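Local atomic coordinates of core protein VP4 (Bluetongue virus, PDB entry 2JHP), a protein that caps viral messenger RNA within the core, joining several capping steps, including S-adenosylmethionine-dependent methyl transfers, in a single chain. Residues E192-G197 with K250-L255; V218-Y223 with P233-H238; A436-A441 with L451-V456; I467-G472 with W495-A500. All coordinates share one frame; numbering follows the deposited sequence.

Interaction 1 of 4, residues E192-G197 with K250-L255. With SAH (S-adenosyl-L-homocysteine), chain C.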
# COMPACT_ATOMS: atom_id res chain seq x y z
N GLU A 192 26.38 4.44 3.94
CA GLU A 192 27.71 3.88 4.08
C GLU A 192 27.70 2.81 5.16
O GLU A 192 27.27 3.06 6.28
CB GLU A 192 28.71 4.99 4.41
CG GLU A 192 30.17 4.58 4.51
CD GLU A 192 31.05 5.74 4.95
OE1 GLU A 192 31.72 5.63 6.01
OE2 GLU A 192 31.05 6.79 4.26
N VAL A 193 28.16 1.62 4.80
CA VAL A 193 28.24 0.50 5.72
C VAL A 193 29.67 0.02 5.90
O VAL A 193 30.37 -0.28 4.94
CB VAL A 193 27.39 -0.71 5.25
CG1 VAL A 193 27.66 -1.95 6.13
CG2 VAL A 193 25.91 -0.36 5.25
N HIS A 194 30.09 -0.04 7.16
CA HIS A 194 31.33 -0.67 7.54
C HIS A 194 31.03 -2.08 8.06
O HIS A 194 30.38 -2.25 9.10
CB HIS A 194 32.05 0.18 8.59
CG HIS A 194 32.48 1.52 8.08
ND1 HIS A 194 33.79 1.81 7.78
CD2 HIS A 194 31.77 2.64 7.79
CE1 HIS A 194 33.87 3.06 7.33
NE2 HIS A 194 32.66 3.58 7.33
N TYR A 195 31.48 -3.08 7.31
CA TYR A 195 31.14 -4.48 7.56
C TYR A 195 32.38 -5.25 7.98
O TYR A 195 33.19 -5.65 7.14
CB TYR A 195 30.52 -5.09 6.29
CG TYR A 195 29.86 -6.46 6.42
CD1 TYR A 195 29.96 -7.23 7.58
CD2 TYR A 195 29.16 -7.01 5.34
CE1 TYR A 195 29.36 -8.48 7.67
CE2 TYR A 195 28.56 -8.26 5.42
CZ TYR A 195 28.66 -8.99 6.58
OH TYR A 195 28.06 -10.23 6.67
N ILE A 196 32.53 -5.42 9.29
CA ILE A 196 33.67 -6.10 9.89
C ILE A 196 33.35 -7.58 10.02
O ILE A 196 32.30 -7.94 10.57
CB ILE A 196 34.00 -5.57 11.34
CG1 ILE A 196 33.54 -4.11 11.57
CG2 ILE A 196 35.46 -5.83 11.68
CD1 ILE A 196 34.38 -3.04 10.94
N GLY A 197 34.26 -8.42 9.55
CA GLY A 197 34.05 -9.86 9.57
C GLY A 197 33.19 -10.28 8.39
O GLY A 197 32.33 -11.15 8.51
N LYS A 250 39.91 5.83 10.10
CA LYS A 250 40.78 6.23 9.00
C LYS A 250 40.16 6.05 7.60
O LYS A 250 40.61 6.66 6.63
CB LYS A 250 42.17 5.57 9.10
CG LYS A 250 42.21 4.06 8.90
CD LYS A 250 43.65 3.52 8.90
CE LYS A 250 44.38 3.84 7.59
NZ LYS A 250 45.82 3.45 7.63
N HIS A 251 39.11 5.24 7.51
CA HIS A 251 38.40 5.05 6.24
C HIS A 251 37.06 5.80 6.22
O HIS A 251 36.09 5.37 5.58
CB HIS A 251 38.21 3.55 5.94
CG HIS A 251 39.48 2.76 5.97
ND1 HIS A 251 40.53 3.01 5.11
CD2 HIS A 251 39.88 1.74 6.76
CE1 HIS A 251 41.52 2.18 5.37
NE2 HIS A 251 41.15 1.40 6.37
N MET A 252 37.03 6.94 6.91
CA MET A 252 35.83 7.78 6.94
C MET A 252 36.12 9.18 6.47
O MET A 252 37.21 9.72 6.70
CB MET A 252 35.27 7.85 8.36
CG MET A 252 34.42 6.68 8.75
SD MET A 252 33.69 6.98 10.36
CE MET A 252 33.16 5.34 10.75
N ASN A 253 35.13 9.78 5.80
CA ASN A 253 35.18 11.19 5.43
C ASN A 253 34.21 11.98 6.31
O ASN A 253 32.99 11.87 6.16
CB ASN A 253 34.86 11.35 3.94
CG ASN A 253 34.68 12.80 3.54
OD1 ASN A 253 35.25 13.72 4.13
ND2 ASN A 253 33.88 13.02 2.50
N PHE A 254 34.77 12.77 7.22
CA PHE A 254 33.97 13.54 8.17
C PHE A 254 33.45 14.86 7.61
O PHE A 254 32.40 15.33 8.03
CB PHE A 254 34.75 13.80 9.46
CG PHE A 254 35.12 12.54 10.19
CD1 PHE A 254 36.46 12.16 10.30
CD2 PHE A 254 34.13 11.74 10.77
CE1 PHE A 254 36.81 10.98 10.98
CE2 PHE A 254 34.47 10.56 11.45
CZ PHE A 254 35.81 10.18 11.56
N LEU A 255 34.17 15.44 6.65
CA LEU A 255 33.79 16.73 6.07
C LEU A 255 32.50 16.66 5.24
O LEU A 255 32.04 17.67 4.71
CB LEU A 255 34.96 17.37 5.30
CG LEU A 255 36.09 17.94 6.17
CD1 LEU A 255 37.42 17.97 5.43
CD2 LEU A 255 35.73 19.33 6.72
N SAH C . 30.13 -12.46 7.38
CA SAH C . 30.65 -13.77 6.89
CB SAH C . 30.68 -14.84 7.99
CG SAH C . 31.60 -14.49 9.16
SD SAH C . 33.04 -15.57 9.21
C SAH C . 29.85 -14.25 5.69
O SAH C . 28.68 -13.88 5.52
OXT SAH C . 30.35 -15.01 4.86
C5' SAH C . 33.89 -14.61 10.48
C4' SAH C . 35.07 -13.89 9.85
O4' SAH C . 35.59 -12.93 10.73
C3' SAH C . 36.23 -14.82 9.53
O3' SAH C . 36.26 -14.99 8.14
C2' SAH C . 37.47 -14.10 10.03
O2' SAH C . 38.43 -13.95 9.01
C1' SAH C . 36.94 -12.73 10.40
N9 SAH C . 37.60 -12.04 11.52
C8 SAH C . 38.09 -12.57 12.69
N7 SAH C . 38.58 -11.55 13.43
C5 SAH C . 38.40 -10.39 12.77
C6 SAH C . 38.71 -9.07 13.06
N6 SAH C . 39.30 -8.76 14.21
N1 SAH C . 38.40 -8.07 12.15
C2 SAH C . 37.79 -8.39 10.96
N3 SAH C . 37.48 -9.71 10.68
C4 SAH C . 37.79 -10.69 11.56
O HOH W 1 32.29 9.20 5.31
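His194 and Met252 carry this contact between an inner strand, the first, of a class I methyltransferase sheet (strand order 3-2-1-4-5-7-6) and the loop leading from helix 246-249 to strand 260-264. The backbones do not pair: CA of His194 and CA of His251 stay 9.2 Å apart, and the gap is spanned mainly by side chains. The extended side chain of Met252 lays its methyl CE over one face of the His194 imidazole, displaced toward the rim. CE lies 4.2 Å from the ring centroid and 23° off the ring normal, the geometry of a CH-pi contact, whereas SD remains oblique. A different approach is made by His251 O, which faces the ring edge, 3.7 Å from His194 CE1.

Two bonds fix the rotation of the imidazole. His194 NE2 donates to Glu192 OE1 at 2.6 Å with an N-H...O angle of 153°, meeting the carboxylate on its anti side, somewhat out of the carboxylate plane, and ND1 is hydrogen-bonded to Tyr223 OH. Glu192 reaches out in an extended form, its CG anti to the backbone N (chi1 -177°), so that OE2 arrives near the loop. Glu192 OE2 accepts from a water oxygen 2.9 Å away, and this water accepts in turn from Asn253 N, linking strand to loop.

The far end of the same strand enters the S-adenosyl-L-homocysteine pocket, as expected where the first strand of this fold gives way to the cofactor-binding loop. Ile196 CG2 touches adenine C2 at 3.5 Å, and the ligand amino N donates to Gly197 O at 2.8 Å.

Interaction 2 of 4, residues V218-Y223 with P233-H238; sequences VLWHVY and PNVIVH
Trp220 through Tyr223 run parallel to Val235 through His238, in register residue for residue. The strand axes approach to 4.7 Å, and their directions differ by 19°. Four backbone bonds join them: Trp220 N to Asn234 O, Ile236 N to Trp220 O, Val222 N to Ile236 O and His238 N to Val222 O. Ahead of the pairing, the Asn234 side chain adds a further link, its ND2 donating to Val218 O at 2.8 Å.

One face carries an aromatic cluster of His221, Tyr223 and His238. The His238 ring lies beside Tyr223 as an offset stack, with centroids 4.6 Å apart and planes at 24°, and His238 CD2 sits over the tyrosine face. From its own rim, His238 NE2 meets His221 ND1 at 3.0 Å in a hydrogen bond whose donor may be either nitrogen. Ile236 flanks His221, CG2 coming to 3.5 Å from ND1. On the reverse face, Val222 CG2 touches both Val235 CG1 (3.8 Å) and Val237 CG2 (3.6 Å), near Leu204 of helix 202-210.

Tyr223 also lies in the S-adenosyl-L-homocysteine pocket. Strand 235-238 closes one margin of the sheet within the chain, and the order 3-2-1-4-5-7-6 makes this the strand 2-strand 3 pair of a Rossmann-like class I methyltransferase.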
# COMPACT_ATOMS: atom_id res chain seq x y z
N VAL A 218 24.64 2.08 -1.62
CA VAL A 218 25.41 2.02 -0.39
C VAL A 218 26.91 1.93 -0.67
O VAL A 218 27.33 1.25 -1.60
CB VAL A 218 24.93 0.84 0.48
CG1 VAL A 218 25.98 0.43 1.52
CG2 VAL A 218 23.61 1.21 1.16
N LEU A 219 27.70 2.66 0.11
CA LEU A 219 29.14 2.49 0.07
C LEU A 219 29.59 1.47 1.13
O LEU A 219 29.40 1.67 2.33
CB LEU A 219 29.87 3.83 0.22
CG LEU A 219 31.41 3.75 0.17
CD1 LEU A 219 31.88 3.10 -1.13
CD2 LEU A 219 32.06 5.13 0.37
N TRP A 220 30.20 0.39 0.65
CA TRP A 220 30.53 -0.77 1.48
C TRP A 220 32.01 -0.83 1.83
O TRP A 220 32.83 -1.16 0.98
CB TRP A 220 30.15 -2.04 0.72
CG TRP A 220 28.71 -2.17 0.41
CD1 TRP A 220 28.08 -1.78 -0.73
CD2 TRP A 220 27.71 -2.73 1.26
NE1 TRP A 220 26.74 -2.07 -0.65
CE2 TRP A 220 26.48 -2.65 0.57
CE3 TRP A 220 27.73 -3.28 2.55
CZ2 TRP A 220 25.29 -3.11 1.12
CZ3 TRP A 220 26.53 -3.74 3.10
CH2 TRP A 220 25.33 -3.65 2.37
N HIS A 221 32.35 -0.53 3.08
CA HIS A 221 33.71 -0.76 3.57
C HIS A 221 33.71 -2.11 4.25
O HIS A 221 33.09 -2.30 5.29
CB HIS A 221 34.12 0.33 4.56
CG HIS A 221 34.56 1.60 3.91
ND1 HIS A 221 35.78 1.73 3.27
CD2 HIS A 221 33.96 2.81 3.83
CE1 HIS A 221 35.90 2.96 2.81
NE2 HIS A 221 34.81 3.64 3.13
N VAL A 222 34.41 -3.07 3.65
CA VAL A 222 34.37 -4.45 4.14
C VAL A 222 35.72 -4.89 4.69
O VAL A 222 36.75 -4.74 4.02
CB VAL A 222 33.83 -5.45 3.07
CG1 VAL A 222 32.41 -5.07 2.64
CG2 VAL A 222 34.75 -5.53 1.87
N TYR A 223 35.72 -5.42 5.91
CA TYR A 223 36.96 -5.72 6.64
C TYR A 223 37.08 -7.21 6.96
O TYR A 223 36.20 -7.78 7.60
CB TYR A 223 37.03 -4.94 7.95
CG TYR A 223 36.79 -3.45 7.87
CD1 TYR A 223 35.50 -2.93 7.72
CD2 TYR A 223 37.85 -2.55 8.02
CE1 TYR A 223 35.27 -1.55 7.68
CE2 TYR A 223 37.63 -1.17 7.98
CZ TYR A 223 36.34 -0.68 7.81
OH TYR A 223 36.12 0.67 7.77
N PRO A 233 32.85 -1.09 -7.67
CA PRO A 233 33.37 0.24 -7.32
C PRO A 233 32.92 0.77 -5.96
O PRO A 233 33.67 1.51 -5.32
CB PRO A 233 32.86 1.13 -8.45
CG PRO A 233 31.72 0.40 -9.04
CD PRO A 233 32.05 -1.04 -8.90
N ASN A 234 31.72 0.40 -5.51
CA ASN A 234 31.24 0.81 -4.19
C ASN A 234 31.58 -0.19 -3.06
O ASN A 234 31.10 -0.04 -1.93
CB ASN A 234 29.73 1.12 -4.21
CG ASN A 234 28.89 -0.11 -4.55
OD1 ASN A 234 29.31 -0.99 -5.30
ND2 ASN A 234 27.69 -0.15 -3.99
N VAL A 235 32.41 -1.19 -3.37
CA VAL A 235 32.96 -2.08 -2.34
C VAL A 235 34.45 -1.85 -2.15
O VAL A 235 35.27 -2.22 -3.00
CB VAL A 235 32.67 -3.59 -2.58
CG1 VAL A 235 33.17 -4.41 -1.41
CG2 VAL A 235 31.17 -3.83 -2.78
N ILE A 236 34.77 -1.22 -1.03
CA ILE A 236 36.14 -0.94 -0.65
C ILE A 236 36.59 -2.02 0.35
O ILE A 236 36.02 -2.15 1.44
CB ILE A 236 36.28 0.50 -0.11
CG1 ILE A 236 36.03 1.49 -1.25
CG2 ILE A 236 37.65 0.74 0.50
CD1 ILE A 236 35.69 2.89 -0.79
N VAL A 237 37.59 -2.79 -0.05
CA VAL A 237 37.97 -4.02 0.64
C VAL A 237 39.19 -3.83 1.52
O VAL A 237 40.23 -3.33 1.07
CB VAL A 237 38.16 -5.18 -0.38
CG1 VAL A 237 38.69 -6.45 0.29
CG2 VAL A 237 36.85 -5.46 -1.10
N HIS A 238 39.05 -4.22 2.78
CA HIS A 238 40.13 -4.13 3.75
C HIS A 238 40.48 -5.51 4.28
O HIS A 238 39.62 -6.22 4.80
CB HIS A 238 39.75 -3.19 4.90
CG HIS A 238 39.24 -1.86 4.46
ND1 HIS A 238 40.07 -0.86 3.99
CD2 HIS A 238 37.98 -1.36 4.40
CE1 HIS A 238 39.35 0.19 3.67
NE2 HIS A 238 38.08 -0.08 3.91

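Interaction 3 of 4, residues A436-A441 with L451-V456; sequences AWVGRA and LPRSTV
Val438 inserts its branched side chain against Leu451, Arg453 and Val456, and its conformation decides which methyl meets which partner. With chi1 at -68°, CG1 is anti to the carbonyl carbon, while CG2 lies between the backbone N and that carbon. CG1 consequently turns to the start of helix 453-460, 3.5 Å from Leu451 O and 4.0 Å from Val456 CG2. CG2 instead rests on the arginine, 3.7 Å from Arg453 NE.

Arg453 crosses Val438 at about a right angle, its chain extended from CG to NE. This reach brings the guanidinium face against Val438 O, which lies offset toward the rim, with Arg453 NH2 3.6 Å away. That approach leaves the in-plane N-H groups to other partners, and NH2 is hydrogen-bonded to Gly562 O.

Only one hydrogen bond links the two segments. Leu451 N donates to Trp437 O at 2.9 Å, with an N-H...O angle of 160° and the donor in the carbonyl plane. The Leu451 side chain sends CD1 to Ala436 CB at 3.8 Å, and Leu451 also packs on Tyr425 of helix 421-430.

Pro452 occupies the N-cap of the helix, and Val456 N bonds back to its carbonyl. The arrangement is that of a strand-to-helix connection, which leads from strand 433-437, the fifth strand of a 3-2-1-4-5-7-6 sheet, into helix 453-460, as in class I methyltransferases.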
# COMPACT_ATOMS: atom_id res chain seq x y z
N ALA A 436 -10.57 5.09 2.46
CA ALA A 436 -11.47 4.57 3.47
C ALA A 436 -12.34 3.47 2.88
O ALA A 436 -12.87 3.58 1.78
CB ALA A 436 -12.33 5.68 4.05
N TRP A 437 -12.46 2.39 3.63
CA TRP A 437 -13.28 1.26 3.22
C TRP A 437 -14.79 1.56 3.34
O TRP A 437 -15.25 2.02 4.39
CB TRP A 437 -12.91 0.05 4.08
CG TRP A 437 -13.65 -1.16 3.73
CD1 TRP A 437 -14.81 -1.60 4.30
CD2 TRP A 437 -13.31 -2.12 2.73
NE1 TRP A 437 -15.20 -2.79 3.73
CE2 TRP A 437 -14.30 -3.12 2.76
CE3 TRP A 437 -12.25 -2.23 1.83
CZ2 TRP A 437 -14.27 -4.23 1.91
CZ3 TRP A 437 -12.22 -3.33 0.97
CH2 TRP A 437 -13.22 -4.32 1.02
N VAL A 438 -15.54 1.30 2.26
CA VAL A 438 -16.97 1.57 2.20
C VAL A 438 -17.73 0.31 1.79
O VAL A 438 -18.97 0.30 1.81
CB VAL A 438 -17.32 2.74 1.24
CG1 VAL A 438 -16.80 4.07 1.80
CG2 VAL A 438 -16.79 2.48 -0.16
N GLY A 439 -17.00 -0.73 1.41
CA GLY A 439 -17.60 -1.98 0.99
C GLY A 439 -18.48 -2.61 2.06
O GLY A 439 -18.12 -2.63 3.23
N ARG A 440 -19.64 -3.11 1.65
CA ARG A 440 -20.60 -3.70 2.60
C ARG A 440 -20.70 -5.22 2.47
O ARG A 440 -21.22 -5.86 3.38
CB ARG A 440 -22.00 -3.07 2.46
CG ARG A 440 -22.00 -1.57 2.61
CD ARG A 440 -23.39 -1.06 2.85
NE ARG A 440 -23.33 0.07 3.78
CZ ARG A 440 -23.57 0.00 5.09
NH1 ARG A 440 -23.92 -1.15 5.66
NH2 ARG A 440 -23.47 1.10 5.83
N ALA A 441 -20.23 -5.77 1.35
CA ALA A 441 -20.17 -7.24 1.17
C ALA A 441 -19.36 -7.87 2.31
O ALA A 441 -18.62 -7.16 2.99
CB ALA A 441 -19.62 -7.61 -0.21
N LEU A 451 -17.31 2.80 6.24
CA LEU A 451 -17.91 4.13 6.43
C LEU A 451 -19.12 4.21 5.52
O LEU A 451 -19.07 3.75 4.39
CB LEU A 451 -16.93 5.25 6.06
CG LEU A 451 -15.70 5.53 6.92
CD1 LEU A 451 -15.03 6.83 6.51
CD2 LEU A 451 -16.04 5.55 8.42
N PRO A 452 -20.25 4.76 6.02
CA PRO A 452 -21.38 4.97 5.11
C PRO A 452 -21.00 5.85 3.94
O PRO A 452 -20.48 6.94 4.14
CB PRO A 452 -22.42 5.67 6.02
CG PRO A 452 -22.07 5.24 7.40
CD PRO A 452 -20.58 5.16 7.40
N ARG A 453 -21.22 5.37 2.72
CA ARG A 453 -20.90 6.12 1.49
C ARG A 453 -21.46 7.54 1.43
O ARG A 453 -20.76 8.47 1.03
CB ARG A 453 -21.36 5.38 0.25
CG ARG A 453 -20.53 4.18 -0.10
CD ARG A 453 -20.93 3.66 -1.44
NE ARG A 453 -20.12 2.53 -1.83
CZ ARG A 453 -20.38 1.27 -1.49
NH1 ARG A 453 -19.56 0.30 -1.90
NH2 ARG A 453 -21.45 0.97 -0.76
N SER A 454 -22.72 7.69 1.81
CA SER A 454 -23.39 8.98 1.73
C SER A 454 -22.77 9.96 2.72
O SER A 454 -22.65 11.14 2.43
CB SER A 454 -24.89 8.84 1.97
OG SER A 454 -25.17 8.43 3.29
N THR A 455 -22.35 9.45 3.88
CA THR A 455 -21.66 10.27 4.87
C THR A 455 -20.29 10.73 4.33
O THR A 455 -19.90 11.89 4.51
CB THR A 455 -21.51 9.52 6.21
OG1 THR A 455 -22.77 8.95 6.57
CG2 THR A 455 -21.08 10.46 7.32
N VAL A 456 -19.60 9.82 3.65
CA VAL A 456 -18.30 10.11 3.05
C VAL A 456 -18.46 11.24 2.06
O VAL A 456 -17.78 12.27 2.18
CB VAL A 456 -17.69 8.86 2.33
CG1 VAL A 456 -16.37 9.21 1.68
CG2 VAL A 456 -17.51 7.71 3.29

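Interaction 4 of 4, residues I467-G472 with W495-A500. With GUN (guanine), chain E.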
# COMPACT_ATOMS: atom_id res chain seq x y z
N ILE A 467 -13.45 13.87 -3.72
CA ILE A 467 -13.87 12.64 -3.04
C ILE A 467 -14.56 11.67 -4.00
O ILE A 467 -15.61 11.98 -4.55
CB ILE A 467 -14.73 12.93 -1.76
CG1 ILE A 467 -14.95 11.65 -0.93
CG2 ILE A 467 -16.06 13.56 -2.10
CD1 ILE A 467 -13.73 11.22 -0.14
N LEU A 468 -13.94 10.52 -4.20
CA LEU A 468 -14.41 9.56 -5.19
C LEU A 468 -14.25 8.14 -4.71
O LEU A 468 -13.50 7.88 -3.77
CB LEU A 468 -13.61 9.70 -6.49
CG LEU A 468 -13.47 11.05 -7.19
CD1 LEU A 468 -12.35 10.90 -8.18
CD2 LEU A 468 -14.75 11.46 -7.91
N ASP A 469 -14.95 7.21 -5.35
CA ASP A 469 -14.75 5.80 -5.10
C ASP A 469 -13.46 5.40 -5.78
O ASP A 469 -12.99 6.11 -6.67
CB ASP A 469 -15.94 4.96 -5.57
CG ASP A 469 -16.11 4.96 -7.08
OD1 ASP A 469 -15.14 4.64 -7.79
OD2 ASP A 469 -17.23 5.26 -7.55
N GLY A 470 -12.88 4.28 -5.36
CA GLY A 470 -11.59 3.82 -5.85
C GLY A 470 -11.43 3.78 -7.35
O GLY A 470 -10.40 4.20 -7.89
N ASN A 471 -12.45 3.28 -8.04
CA ASN A 471 -12.38 3.19 -9.49
C ASN A 471 -12.41 4.57 -10.13
O ASN A 471 -11.66 4.83 -11.06
CB ASN A 471 -13.50 2.32 -10.05
CG ASN A 471 -13.30 1.98 -11.54
OD1 ASN A 471 -14.25 1.88 -12.29
ND2 ASN A 471 -12.07 1.75 -11.93
N GLY A 472 -13.28 5.44 -9.61
CA GLY A 472 -13.34 6.84 -10.02
C GLY A 472 -12.00 7.51 -9.83
O GLY A 472 -11.51 8.22 -10.71
N TRP A 495 -13.06 -4.18 -6.84
CA TRP A 495 -12.23 -4.04 -5.67
C TRP A 495 -12.01 -2.57 -5.33
O TRP A 495 -12.30 -2.14 -4.22
CB TRP A 495 -10.89 -4.75 -5.88
CG TRP A 495 -9.99 -4.58 -4.71
CD1 TRP A 495 -8.87 -3.79 -4.64
CD2 TRP A 495 -10.15 -5.17 -3.41
NE1 TRP A 495 -8.32 -3.87 -3.39
CE2 TRP A 495 -9.07 -4.71 -2.62
CE3 TRP A 495 -11.07 -6.06 -2.85
CZ2 TRP A 495 -8.90 -5.11 -1.28
CZ3 TRP A 495 -10.90 -6.46 -1.53
CH2 TRP A 495 -9.83 -5.98 -0.75
N ALA A 496 -11.51 -1.81 -6.31
CA ALA A 496 -11.31 -0.36 -6.18
C ALA A 496 -12.55 0.32 -5.60
O ALA A 496 -12.44 1.17 -4.73
CB ALA A 496 -10.95 0.24 -7.54
N MET A 497 -13.72 -0.14 -6.03
CA MET A 497 -15.01 0.39 -5.58
C MET A 497 -15.44 0.04 -4.15
O MET A 497 -16.46 0.54 -3.70
CB MET A 497 -16.10 0.04 -6.58
CG MET A 497 -16.12 0.98 -7.77
SD MET A 497 -17.23 0.50 -9.08
CE MET A 497 -18.70 1.35 -8.55
N ASN A 498 -14.67 -0.79 -3.46
CA ASN A 498 -14.83 -0.96 -2.02
C ASN A 498 -14.25 0.18 -1.20
O ASN A 498 -14.44 0.24 0.01
CB ASN A 498 -14.16 -2.24 -1.55
CG ASN A 498 -14.88 -3.49 -2.01
OD1 ASN A 498 -16.11 -3.58 -1.98
ND2 ASN A 498 -14.11 -4.48 -2.45
N PHE A 499 -13.49 1.07 -1.86
CA PHE A 499 -12.81 2.16 -1.16
C PHE A 499 -13.36 3.54 -1.55
O PHE A 499 -13.77 3.77 -2.70
CB PHE A 499 -11.29 2.12 -1.40
CG PHE A 499 -10.58 0.88 -0.84
CD1 PHE A 499 -10.33 -0.24 -1.64
CD2 PHE A 499 -10.09 0.85 0.47
CE1 PHE A 499 -9.65 -1.36 -1.12
CE2 PHE A 499 -9.43 -0.24 0.97
CZ PHE A 499 -9.21 -1.35 0.17
N ALA A 500 -13.40 4.45 -0.59
CA ALA A 500 -13.51 5.85 -0.95
C ALA A 500 -12.11 6.40 -0.94
O ALA A 500 -11.29 6.00 -0.10
CB ALA A 500 -14.44 6.66 -0.00
N9 GUN E . -1.38 -3.05 -1.49
C8 GUN E . -0.95 -3.33 -0.26
N7 GUN E . -2.00 -3.48 0.55
C5 GUN E . -3.11 -3.30 -0.17
C6 GUN E . -4.47 -3.33 0.14
O6 GUN E . -4.85 -3.57 1.29
N1 GUN E . -5.41 -3.10 -0.87
C2 GUN E . -4.94 -2.82 -2.16
N2 GUN E . -5.80 -2.60 -3.14
N3 GUN E . -3.63 -2.80 -2.42
C4 GUN E . -2.71 -3.03 -1.47
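Beside a guanine pocket, the N-terminus of helix 470-480 packs into the type I turn Ala496-Phe499, with Gly470 against Ala496 at the centre. Gly470 N donates to Phe499 O at 2.9 Å; the 139° N-H...O angle and a donor well above the carbonyl plane make it a bent bond. Lacking a side chain, Gly470 also brings its CA to 3.0 Å from Ala496 O, a CA-H...O contact that indicates close packing. Just before it, Asp469 and Ala500 form an antiparallel non-hydrogen-bonded pair with CA atoms 4.3 Å apart.

The Asp469 carboxylate caps the helix. At chi1 66° its CG stands between the backbone N and the carbonyl carbon, which turns OD1 back over the first helical turn. OD1 accepts from Gly472 N at 2.7 Å in an almost straight bond (175°), approached on the syn side but well out of the carboxylate plane, while OD2 forms a salt bridge with Arg519. Met497 lies alongside Asp469, and its CG packs against the cap, 3.8 Å from Asp469 OD1 and 3.7 Å from Asn471 CB. Ala496 CB presses on Asn471 N at 3.4 Å.

One residue before the turn, Trp495 directs its indole edge to the ligand, NE1 lying 2.8 Å from guanine N2; Phe499 CE1 covers part of one indole face. Tyr446 OH is hydrogen-bonded to the same guanine. The contact therefore joins the last two strands of a methyltransferase-type sheet, whose strand 499-503 is entered through a turn bordering a guanine-binding pocket.

In the fold
The four contacts form two pairs, one in each sheet of 3-2-1-4-5-7-6 order. Interactions 1 and 2, centres 8 Å apart, share neighbouring strands: Tyr195 N meets His221 O at 2.7 Å, and both contribute residues to one S-adenosyl-L-homocysteine pocket. Interactions 3 and 4 lie 10 Å apart and join through strands 433-437 and 499-503, with Ala436 O 2.6 Å from Ala500 N and Trp437 packed on Phe499, close to a guanine site. Between pairs nothing touches: the centres of interactions 1 and 3 are about 52 Å apart, and the nearest atoms of 2 and 4 about 33 Å. This separation is consistent with two distinct methyltransferase units serving successive capping steps.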